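Side-chain contacts in endonuclease V isoform X2 (Ciona intestinalis, PDB 6OZI), which probably cleaves inosine-containing RNA in a metal-ion-dependent reaction, as a eukaryotic relative of the bacterial DNase endonuclease V: residues G28-S33 and N137-G142; L186-L191 and C208-A213. The protein carries 1 engineered substitution. All blocks are in the same frame, centred on the assembly; numbering follows the deposited sequence. Where two conformers were deposited one is given.

Contact 1 comes first along the chain. It closes a long loop, from the linker 28-33 between helix 6-19 and strand 37-45 to the entry of strand 140-144. Contact 2 opens only after contact 1 has closed, so the two follow in series and neither nest nor cross. It closes a short loop that leaves strand 184-190, runs through strand 200-206 and returns at the start of helix 210-219. Both contacts reach the same mixed sheet. They also touch: F30 and I141 of contact 1 pack on T212 and A213 of contact 2, and R139 packs on C208. Together they tie the linker before strand 37-45, strands 140-144 and 184-190, and the start of helix 210-219.

Contact 1. Residues G28-S33 and N137-G142; sequences GDFSLS and NTRTIG
F30 and R139 form a stacked cation-pi pair. It joins the loop before strand 37-45 to the entry of strand 140-144 in the RNase H-like fold of endonuclease V. The guanidinium of R139 lies flat on the F30 ring, with the planes 2° apart. Its CZ is 4.0 Å from the ring centroid and off-centre, 32° from the ring normal. CZ lies over the CG-CD1 side of the ring, and NH2 of R139 reaches past it to 3.5 Å from F30 CB.

The middle of the same face is taken by a CH-pi contact. R139 CD stands 3.4 Å from the centroid of the F30 ring, almost straight above it. The R139 chain leaves with CG anti to the backbone N and then bends at chi3 (-65°). That bend lays CD and the guanidinium along one face.

Hydrogen bonds made outside the pair fix the rotation of the guanidinium. R139 NE donates to the backbone O of K207, and NH1 to that of Q111. D29 carries an opposite charge but does not touch the guanidinium: its OD1 is 5.4 Å from R139 NH2. F30 also packs on V35 of its own loop and on Q111. The closest approach of the stack is F30 CG to R139 NE, at 3.4 Å.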
loop_
_atom_site.group_PDB
_atom_site.type_symbol
_atom_site.label_atom_id
_atom_site.label_comp_id
_atom_site.label_asym_id
_atom_site.label_seq_id
_atom_site.Cartn_x
_atom_site.Cartn_y
_atom_site.Cartn_z
ATOM N N GLY A 28 -19.398 30.918 16.726
ATOM C CA GLY A 28 -20.545 31.086 17.610
ATOM C C GLY A 28 -20.094 30.908 19.048
ATOM O O GLY A 28 -19.057 31.442 19.463
ATOM N N ASP A 29 -20.851 30.132 19.825
ATOM C CA ASP A 29 -20.447 29.811 21.190
ATOM C C ASP A 29 -19.574 28.559 21.268
ATOM O O ASP A 29 -19.362 28.033 22.367
ATOM C CB ASP A 29 -21.665 29.684 22.114
ATOM C CG ASP A 29 -22.784 28.866 21.509
ATOM O OD1 ASP A 29 -22.501 27.780 20.949
ATOM O OD2 ASP A 29 -23.950 29.319 21.601
ATOM N N PHE A 30 -19.090 28.062 20.132
ATOM C CA PHE A 30 -18.187 26.923 20.096
ATOM C C PHE A 30 -16.744 27.385 20.250
ATOM O O PHE A 30 -16.373 28.482 19.825
ATOM C CB PHE A 30 -18.356 26.147 18.785
ATOM C CG PHE A 30 -17.307 25.088 18.552
ATOM C CD1 PHE A 30 -17.376 23.864 19.194
ATOM C CD2 PHE A 30 -16.269 25.310 17.661
ATOM C CE1 PHE A 30 -16.413 22.881 18.964
ATOM C CE2 PHE A 30 -15.308 24.335 17.425
ATOM C CZ PHE A 30 -15.383 23.122 18.080
ATOM N N SER A 31 -15.935 26.544 20.888
ATOM C CA SER A 31 -14.516 26.821 21.053
ATOM C C SER A 31 -13.753 25.505 21.146
ATOM O O SER A 31 -14.333 24.431 21.321
ATOM C CB SER A 31 -14.260 27.697 22.284
ATOM O OG SER A 31 -14.704 27.058 23.464
ATOM N N LEU A 32 -12.429 25.606 21.020
ATOM C CA LEU A 32 -11.578 24.424 21.096
ATOM C C LEU A 32 -11.730 23.711 22.431
ATOM O O LEU A 32 -11.633 22.480 22.494
ATOM C CB LEU A 32 -10.116 24.819 20.871
ATOM C CG LEU A 32 -9.094 23.681 20.800
ATOM C CD1 LEU A 32 -9.333 22.831 19.580
ATOM C CD2 LEU A 32 -7.671 24.219 20.803
ATOM N N SER A 33 -11.976 24.462 23.505
ATOM C CA SER A 33 -12.098 23.868 24.831
ATOM C C SER A 33 -13.291 22.929 24.937
ATOM O O SER A 33 -13.310 22.067 25.823
ATOM C CB SER A 33 -12.203 24.971 25.889
ATOM O OG SER A 33 -13.222 25.897 25.559
ATOM N N ASN A 137 -26.874 19.433 10.281
ATOM C CA ASN A 137 -26.725 20.338 11.425
ATOM C C ASN A 137 -25.573 19.889 12.325
ATOM O O ASN A 137 -25.703 19.786 13.547
ATOM C CB ASN A 137 -28.024 20.463 12.227
ATOM C CG ASN A 137 -27.940 21.539 13.311
ATOM O OD1 ASN A 137 -27.215 22.531 13.166
ATOM N ND2 ASN A 137 -28.642 21.326 14.417
ATOM N N THR A 138 -24.430 19.604 11.708
ATOM C CA THR A 138 -23.260 19.164 12.452
ATOM C C THR A 138 -22.055 20.002 12.059
ATOM O O THR A 138 -21.944 20.483 10.925
ATOM C CB THR A 138 -22.939 17.659 12.245
ATOM O OG1 THR A 138 -22.610 17.403 10.876
ATOM C CG2 THR A 138 -24.116 16.786 12.658
ATOM N N ARG A 139 -21.165 20.192 13.031
ATOM C CA ARG A 139 -19.946 20.960 12.832
ATOM C C ARG A 139 -18.924 20.122 12.075
ATOM O O ARG A 139 -18.629 18.987 12.466
ATOM C CB ARG A 139 -19.394 21.407 14.186
ATOM C CG ARG A 139 -18.213 22.350 14.124
ATOM C CD ARG A 139 -17.943 22.941 15.509
ATOM N NE ARG A 139 -19.043 23.786 15.980
ATOM C CZ ARG A 139 -19.959 23.416 16.874
ATOM N NH1 ARG A 139 -19.922 22.203 17.415
ATOM N NH2 ARG A 139 -20.919 24.265 17.228
ATOM N N THR A 140 -18.394 20.674 10.977
ATOM C CA THR A 140 -17.486 19.937 10.109
ATOM C C THR A 140 -16.301 20.790 9.678
ATOM O O THR A 140 -16.401 22.010 9.527
ATOM C CB THR A 140 -18.191 19.441 8.850
ATOM O OG1 THR A 140 -18.683 20.573 8.124
ATOM C CG2 THR A 140 -19.341 18.523 9.209
ATOM N N ILE A 141 -15.191 20.107 9.421
ATOM C CA ILE A 141 -13.969 20.695 8.893
ATOM C C ILE A 141 -13.595 19.937 7.627
ATOM O O ILE A 141 -13.703 18.706 7.577
ATOM C CB ILE A 141 -12.833 20.631 9.934
ATOM C CG1 ILE A 141 -13.204 21.473 11.154
ATOM C CG2 ILE A 141 -11.518 21.078 9.326
ATOM C CD1 ILE A 141 -12.364 21.194 12.357
ATOM N N GLY A 142 -13.173 20.667 6.598
ATOM C CA GLY A 142 -12.713 20.057 5.366
ATOM C C GLY A 142 -11.202 19.893 5.380
ATOM O O GLY A 142 -10.466 20.849 5.636
#

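Contact 2. Residues L186-L191 and C208-A213; sequences LAKAVL and CSLETA
L210 holds CG anti to its backbone N (chi1 172°), and chi2 of 54° spreads its two methyls over the strand at A187 and K188. K188 turns its CB toward the helix, and the rest of the chain runs on extended before bending at its last torsion, next to NZ.

The contact is small and made by van der Waals packing. It sets a helix N-terminus on a strand of the mixed sheet in the RNase H-like fold. L210 supplies both touching branches. Its CD1 meets the start of the lysine side chain, 4.1 Å from K188 CB. Its CD2 rests on the backbone instead, 4.0 Å from A187 C. The methyl of A187 points away from the helix, so that residue presents its peptide group to the leucine. No hydrogen bond crosses between the segments.

The charged ends stay apart. K188 NZ forms a salt bridge with D176 on the adjacent strand. E211 OE2 is 5.8 Å from K188 NZ, so any attraction between them would act only at a distance.

The first turn of the helix is capped just beside the leucine. S209 is the N-cap, and its OG accepts from T212 N at 3.1 Å along a nearly straight bond (172°). D27 binds S209 N and T212 OG1, which ties this helix start to the linker before strand 37-45.

Strand 184-190 carries a classic beta bulge, with L186 and A187 set opposite the single residue I177 of strand 174-179. It runs between strands 174-179 and 200-206, antiparallel to each. A189 and L191 pack on F164 of helix 157-169, while L210 brings the N-terminal turn of helix 210-219 against the strand at A187 and K188.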
loop_
_atom_site.group_PDB
_atom_site.type_symbol
_atom_site.label_atom_id
_atom_site.label_comp_id
_atom_site.label_asym_id
_atom_site.label_seq_id
_atom_site.Cartn_x
_atom_site.Cartn_y
_atom_site.Cartn_z
ATOM N N LEU A 186 -9.917 31.183 1.122
ATOM C CA LEU A 186 -10.713 29.985 0.918
ATOM C C LEU A 186 -10.308 28.841 1.833
ATOM O O LEU A 186 -11.166 28.038 2.224
ATOM C CB LEU A 186 -10.597 29.529 -0.539
ATOM C CG LEU A 186 -11.020 30.527 -1.626
ATOM C CD1 LEU A 186 -10.883 29.907 -3.009
ATOM C CD2 LEU A 186 -12.441 31.031 -1.409
ATOM N N ALA A 187 -9.021 28.736 2.150
ATOM C CA ALA A 187 -8.485 27.595 2.875
ATOM C C ALA A 187 -7.110 27.957 3.411
ATOM O O ALA A 187 -6.591 29.053 3.181
ATOM C CB ALA A 187 -8.408 26.356 1.979
ATOM N N LYS A 188 -6.505 26.998 4.100
ATOM C CA LYS A 188 -5.184 27.152 4.687
ATOM C C LYS A 188 -4.382 25.909 4.328
ATOM O O LYS A 188 -4.811 24.787 4.619
ATOM C CB LYS A 188 -5.295 27.341 6.203
ATOM C CG LYS A 188 -4.305 28.311 6.796
ATOM C CD LYS A 188 -4.860 28.858 8.098
ATOM C CE LYS A 188 -4.054 30.048 8.608
ATOM N NZ LYS A 188 -4.430 31.303 7.919
ATOM N N ALA A 189 -3.267 26.103 3.633
ATOM C CA ALA A 189 -2.300 25.037 3.396
ATOM C C ALA A 189 -1.432 24.887 4.639
ATOM O O ALA A 189 -0.773 25.843 5.053
ATOM C CB ALA A 189 -1.440 25.357 2.178
ATOM N N VAL A 190 -1.457 23.709 5.258
ATOM C CA VAL A 190 -0.815 23.526 6.552
ATOM C C VAL A 190 0.119 22.329 6.511
ATOM O O VAL A 190 -0.031 21.406 5.699
ATOM C CB VAL A 190 -1.836 23.359 7.699
ATOM C CG1 VAL A 190 -2.761 24.570 7.771
ATOM C CG2 VAL A 190 -2.619 22.056 7.549
ATOM N N LEU A 191 1.097 22.364 7.412
ATOM C CA LEU A 191 2.086 21.303 7.570
ATOM C C LEU A 191 2.365 21.195 9.066
ATOM O O LEU A 191 3.171 21.956 9.609
ATOM C CB LEU A 191 3.339 21.628 6.770
ATOM C CG LEU A 191 4.332 20.524 6.433
ATOM C CD1 LEU A 191 5.314 21.069 5.409
ATOM C CD2 LEU A 191 5.075 20.039 7.677
ATOM N N CYS A 208 -17.864 26.538 12.239
ATOM C CA CYS A 208 -16.484 26.582 12.707
ATOM C C CYS A 208 -15.682 27.534 11.825
ATOM O O CYS A 208 -15.782 27.475 10.597
ATOM C CB CYS A 208 -15.867 25.180 12.684
ATOM S SG CYS A 208 -14.260 25.045 13.461
ATOM N N SER A 209 -14.890 28.406 12.448
ATOM C CA SER A 209 -14.045 29.301 11.669
ATOM C C SER A 209 -12.853 28.528 11.097
ATOM O O SER A 209 -12.452 27.479 11.615
ATOM C CB SER A 209 -13.546 30.474 12.516
ATOM O OG SER A 209 -12.557 30.053 13.440
ATOM N N LEU A 210 -12.278 29.073 10.022
ATOM C CA LEU A 210 -11.096 28.456 9.429
ATOM C C LEU A 210 -9.971 28.333 10.448
ATOM O O LEU A 210 -9.233 27.339 10.462
ATOM C CB LEU A 210 -10.645 29.270 8.214
ATOM C CG LEU A 210 -9.309 28.887 7.556
ATOM C CD1 LEU A 210 -9.260 27.410 7.172
ATOM C CD2 LEU A 210 -9.056 29.758 6.343
ATOM N N GLU A 211 -9.850 29.326 11.330
ATOM C CA GLU A 211 -8.779 29.352 12.320
ATOM C C GLU A 211 -8.945 28.241 13.349
ATOM O O GLU A 211 -7.989 27.512 13.668
ATOM C CB GLU A 211 -8.773 30.715 13.000
ATOM C CG GLU A 211 -8.433 31.888 12.079
ATOM C CD GLU A 211 -9.553 32.389 11.163
ATOM O OE1 GLU A 211 -10.712 31.909 11.262
ATOM O OE2 GLU A 211 -9.254 33.315 10.360
ATOM N N THR A 212 -10.154 28.108 13.894
ATOM C CA THR A 212 -10.432 27.021 14.819
ATOM C C THR A 212 -10.320 25.675 14.112
ATOM O O THR A 212 -9.788 24.712 14.676
ATOM C CB THR A 212 -11.820 27.205 15.433
ATOM O OG1 THR A 212 -11.891 28.481 16.092
ATOM C CG2 THR A 212 -12.097 26.098 16.439
ATOM N N ALA A 213 -10.767 25.608 12.855
ATOM C CA ALA A 213 -10.598 24.390 12.068
ATOM C C ALA A 213 -9.135 23.969 12.026
ATOM O O ALA A 213 -8.803 22.808 12.295
ATOM C CB ALA A 213 -11.144 24.596 10.654
#